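Local structure of esterase (Alcaligenes sp., 1QLW) at residues M50-K61 / L93-D103. The protein probably hydrolyses carboxylic ester bonds, as a bacterial esterase of the alpha/beta hydrolase fold. Numbering follows the deposited sequence.
Sequences MYVRYQIPQRAK and LRKGYSTYVID. With SO4 (sulfate ion), chain C.
Arg-53 pairs with Val-101 and Gln-55 with Thr-99 as hydrogen-bonded pairs of two antiparallel strands, 50-57 and 99-103, whose axes approach to 4.6 Å. The shortest of the four bonds runs from Val-101 N to Arg-53 O (2.8 Å). That same carbonyl also accepts a bond from a water, which donates to Thr-99 OG1 as well. Farther along, where 58-61 loops back, Lys-61 N donates to Gly-96 O, tying the loop to the Schellman turn that ends helix 88-94.

On one face of the sheet, Tyr-54 and Tyr-100 extend alongside each other in the same direction. With chi1 at 69°, Tyr-54 holds its ring between its own backbone N and carbonyl carbon. Its CB, rather than its ring, therefore covers one face of Tyr-100, 3.7 Å from that ring's centroid in a CH-pi contact; the rings, their planes 21° apart, are offset with little stacking. Val-52 CG1 meets the edge of the Tyr-100 ring, in its plane, and Met-50 SD packs on Ile-102 CD1 (3.7 Å). On the other face, both methyls of Leu-93 press on Gln-55 CB from one side, CD1 also reaching NE2 and CD2 Gln-55 O; the amide oxygen OE1 bonds to Gln-18 of the second subunit. Arg-53 turns its end away from 99-103 to Ser-20 and to a salt bridge with Asp-89 of the second subunit. At the loop end, Lys-61 lays CD over one face of Tyr-97, 3.5 Å from the ring centroid, and Ala-60 CB and Pro-57 CD both touch Ser-98 OG.

Strand 99-103 is flanked on its other side by the parallel strand 65-68, so the contact joins the antiparallel N-terminal strands to the parallel core of the mixed sheet, as in the alpha/beta hydrolase fold.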
# COMPACT_ATOMS: atom_id res chain seq x y z
N MET A 50 -10.01 1.79 5.70
CA MET A 50 -9.02 0.70 5.71
C MET A 50 -8.93 0.06 4.33
O MET A 50 -9.94 -0.47 3.82
CB MET A 50 -9.44 -0.34 6.76
CG MET A 50 -8.55 -1.57 6.81
SD MET A 50 -9.08 -2.71 8.11
CE MET A 50 -10.50 -3.50 7.33
N TYR A 51 -7.74 0.08 3.74
CA TYR A 51 -7.46 -0.61 2.48
C TYR A 51 -7.47 -2.12 2.68
O TYR A 51 -6.88 -2.63 3.64
CB TYR A 51 -6.06 -0.21 2.01
CG TYR A 51 -5.54 -0.95 0.80
CD1 TYR A 51 -6.05 -0.69 -0.48
CD2 TYR A 51 -4.54 -1.90 0.92
CE1 TYR A 51 -5.56 -1.37 -1.58
CE2 TYR A 51 -4.05 -2.57 -0.19
CZ TYR A 51 -4.56 -2.28 -1.45
OH TYR A 51 -4.01 -2.96 -2.53
N VAL A 52 -8.09 -2.83 1.74
CA VAL A 52 -8.16 -4.28 1.75
C VAL A 52 -7.83 -4.82 0.36
O VAL A 52 -8.51 -4.45 -0.61
CB VAL A 52 -9.56 -4.78 2.16
CG1 VAL A 52 -9.56 -6.30 2.29
CG2 VAL A 52 -10.05 -4.12 3.45
N ARG A 53 -6.85 -5.70 0.27
CA ARG A 53 -6.52 -6.40 -0.98
C ARG A 53 -6.91 -7.86 -0.78
O ARG A 53 -6.48 -8.48 0.21
CB ARG A 53 -5.03 -6.30 -1.28
CG ARG A 53 -4.59 -7.09 -2.50
CD ARG A 53 -5.13 -6.50 -3.76
NE ARG A 53 -4.43 -7.03 -4.92
CZ ARG A 53 -4.79 -6.78 -6.17
NH1 ARG A 53 -5.86 -6.01 -6.33
NH2 ARG A 53 -4.11 -7.26 -7.21
N TYR A 54 -7.71 -8.43 -1.66
CA TYR A 54 -8.17 -9.81 -1.53
C TYR A 54 -7.69 -10.64 -2.73
O TYR A 54 -7.59 -10.18 -3.88
CB TYR A 54 -9.69 -9.89 -1.38
CG TYR A 54 -10.53 -9.52 -2.58
CD1 TYR A 54 -10.88 -10.49 -3.52
CD2 TYR A 54 -10.99 -8.22 -2.79
CE1 TYR A 54 -11.65 -10.17 -4.62
CE2 TYR A 54 -11.77 -7.91 -3.89
CZ TYR A 54 -12.09 -8.87 -4.82
OH TYR A 54 -12.84 -8.53 -5.92
N GLN A 55 -7.43 -11.91 -2.43
CA GLN A 55 -7.11 -12.92 -3.44
C GLN A 55 -7.88 -14.17 -3.05
O GLN A 55 -7.88 -14.57 -1.89
CB GLN A 55 -5.61 -13.13 -3.55
CG GLN A 55 -4.93 -11.93 -4.19
CD GLN A 55 -3.51 -12.05 -4.62
OE1 GLN A 55 -3.17 -12.04 -5.81
NE2 GLN A 55 -2.66 -12.16 -3.63
N ILE A 56 -8.53 -14.79 -4.04
CA ILE A 56 -9.44 -15.91 -3.80
C ILE A 56 -8.97 -17.09 -4.65
O ILE A 56 -8.99 -17.00 -5.88
CB ILE A 56 -10.87 -15.52 -4.23
CG1 ILE A 56 -11.35 -14.27 -3.52
CG2 ILE A 56 -11.82 -16.70 -4.03
CD1 ILE A 56 -12.75 -13.80 -3.62
N PRO A 57 -8.53 -18.16 -4.02
CA PRO A 57 -8.11 -19.35 -4.76
C PRO A 57 -9.33 -20.04 -5.33
O PRO A 57 -10.47 -19.76 -4.93
CB PRO A 57 -7.37 -20.19 -3.71
CG PRO A 57 -8.08 -19.85 -2.44
CD PRO A 57 -8.45 -18.39 -2.56
N GLN A 58 -9.10 -21.02 -6.21
CA GLN A 58 -10.21 -21.82 -6.69
C GLN A 58 -10.77 -22.67 -5.56
O GLN A 58 -10.02 -23.15 -4.71
CB GLN A 58 -9.71 -22.75 -7.82
CG GLN A 58 -9.16 -21.94 -8.99
CD GLN A 58 -8.99 -22.82 -10.21
OE1 GLN A 58 -8.17 -23.73 -10.19
NE2 GLN A 58 -9.76 -22.52 -11.23
N ARG A 59 -12.08 -22.85 -5.51
CA ARG A 59 -12.73 -23.70 -4.52
C ARG A 59 -12.26 -23.34 -3.12
O ARG A 59 -11.88 -24.19 -2.32
CB ARG A 59 -12.43 -25.19 -4.81
CG ARG A 59 -12.83 -25.52 -6.25
CD ARG A 59 -12.86 -27.00 -6.41
NE ARG A 59 -11.64 -27.58 -6.15
CZ ARG A 59 -10.90 -27.52 -7.10
NH1 ARG A 59 -10.29 -26.72 -7.93
NH2 ARG A 59 -10.79 -28.88 -6.64
N ALA A 60 -12.31 -22.04 -2.81
CA ALA A 60 -11.75 -21.58 -1.56
C ALA A 60 -12.42 -22.20 -0.35
O ALA A 60 -13.61 -22.48 -0.36
CB ALA A 60 -11.81 -20.06 -1.44
N LYS A 61 -11.65 -22.38 0.70
CA LYS A 61 -12.18 -22.86 1.97
C LYS A 61 -13.23 -21.85 2.46
O LYS A 61 -13.23 -20.67 2.10
CB LYS A 61 -11.07 -23.05 2.97
CG LYS A 61 -10.21 -24.26 2.60
CD LYS A 61 -9.01 -24.38 3.50
CE LYS A 61 -8.11 -25.56 3.26
NZ LYS A 61 -8.71 -26.85 3.71
N LEU A 93 -2.91 -18.75 0.20
CA LEU A 93 -3.66 -18.91 -1.05
C LEU A 93 -3.41 -20.29 -1.65
O LEU A 93 -4.34 -20.97 -2.09
CB LEU A 93 -3.22 -17.85 -2.06
CG LEU A 93 -3.59 -16.43 -1.69
CD1 LEU A 93 -2.90 -15.44 -2.60
CD2 LEU A 93 -5.10 -16.24 -1.77
N ARG A 94 -2.15 -20.73 -1.67
CA ARG A 94 -1.76 -22.02 -2.21
C ARG A 94 -2.33 -23.17 -1.39
O ARG A 94 -2.58 -24.26 -1.91
CB ARG A 94 -0.24 -22.12 -2.33
CG ARG A 94 0.30 -21.25 -3.45
CD ARG A 94 1.81 -21.33 -3.53
NE ARG A 94 2.33 -20.53 -4.63
CZ ARG A 94 2.45 -20.95 -5.89
NH1 ARG A 94 2.09 -22.17 -6.24
NH2 ARG A 94 2.90 -20.10 -6.79
N LYS A 95 -2.60 -22.93 -0.11
CA LYS A 95 -3.23 -23.88 0.78
C LYS A 95 -4.75 -23.83 0.69
O LYS A 95 -5.42 -24.61 1.40
CB LYS A 95 -2.71 -23.67 2.20
CG LYS A 95 -1.24 -24.06 2.35
CD LYS A 95 -1.06 -25.56 2.31
CE LYS A 95 0.29 -26.02 2.80
NZ LYS A 95 0.30 -27.47 3.11
N GLY A 96 -5.30 -22.97 -0.15
CA GLY A 96 -6.72 -22.96 -0.40
C GLY A 96 -7.55 -21.96 0.37
O GLY A 96 -8.77 -22.03 0.34
N TYR A 97 -6.89 -21.04 1.10
CA TYR A 97 -7.60 -20.01 1.82
C TYR A 97 -7.62 -18.71 1.02
O TYR A 97 -6.59 -18.24 0.54
CB TYR A 97 -6.90 -19.69 3.15
CG TYR A 97 -7.06 -20.80 4.16
CD1 TYR A 97 -8.15 -20.78 5.03
CD2 TYR A 97 -6.16 -21.84 4.28
CE1 TYR A 97 -8.36 -21.75 5.98
CE2 TYR A 97 -6.36 -22.83 5.24
CZ TYR A 97 -7.47 -22.79 6.06
OH TYR A 97 -7.71 -23.75 7.03
N SER A 98 -8.79 -18.09 0.95
CA SER A 98 -8.87 -16.71 0.54
C SER A 98 -8.18 -15.81 1.55
O SER A 98 -8.26 -16.08 2.75
CB SER A 98 -10.32 -16.29 0.40
OG SER A 98 -10.92 -17.03 -0.65
N THR A 99 -7.51 -14.78 1.05
CA THR A 99 -6.79 -13.87 1.92
C THR A 99 -7.27 -12.43 1.72
O THR A 99 -7.53 -12.00 0.59
CB THR A 99 -5.28 -13.87 1.72
OG1 THR A 99 -4.99 -13.42 0.40
CG2 THR A 99 -4.71 -15.25 1.98
N TYR A 100 -7.40 -11.74 2.83
CA TYR A 100 -7.77 -10.32 2.86
C TYR A 100 -6.65 -9.62 3.62
O TYR A 100 -6.54 -9.81 4.83
CB TYR A 100 -9.14 -10.10 3.49
CG TYR A 100 -10.27 -10.59 2.61
CD1 TYR A 100 -10.53 -11.93 2.43
CD2 TYR A 100 -11.07 -9.69 1.92
CE1 TYR A 100 -11.51 -12.37 1.56
CE2 TYR A 100 -12.07 -10.12 1.07
CZ TYR A 100 -12.29 -11.46 0.88
OH TYR A 100 -13.27 -11.90 0.04
N VAL A 101 -5.79 -8.91 2.92
CA VAL A 101 -4.59 -8.30 3.52
C VAL A 101 -4.83 -6.81 3.60
O VAL A 101 -5.00 -6.14 2.57
CB VAL A 101 -3.32 -8.62 2.71
CG1 VAL A 101 -2.12 -7.92 3.34
CG2 VAL A 101 -3.07 -10.12 2.61
N ILE A 102 -4.83 -6.28 4.82
CA ILE A 102 -5.18 -4.88 5.04
C ILE A 102 -3.95 -4.00 5.21
O ILE A 102 -2.85 -4.47 5.53
CB ILE A 102 -6.12 -4.71 6.26
CG1 ILE A 102 -5.44 -4.95 7.60
CG2 ILE A 102 -7.33 -5.62 6.10
CD1 ILE A 102 -5.69 -4.01 8.70
N ASP A 103 -4.17 -2.69 5.01
CA ASP A 103 -3.33 -1.68 5.63
C ASP A 103 -4.20 -1.04 6.73
O ASP A 103 -5.33 -0.63 6.46
CB ASP A 103 -2.83 -0.59 4.69
CG ASP A 103 -1.72 -1.07 3.77
OD1 ASP A 103 -1.11 -2.13 4.06
OD2 ASP A 103 -1.39 -0.34 2.80
S SO4 C . -14.56 -21.13 -7.74
O1 SO4 C . -13.14 -21.45 -8.16
O2 SO4 C . -14.79 -22.18 -6.66
O3 SO4 C . -15.54 -21.26 -8.82
O4 SO4 C . -14.53 -19.80 -7.05
O HOH W 1 -4.93 -10.76 -0.49
O HOH W 2 -10.86 -19.31 2.58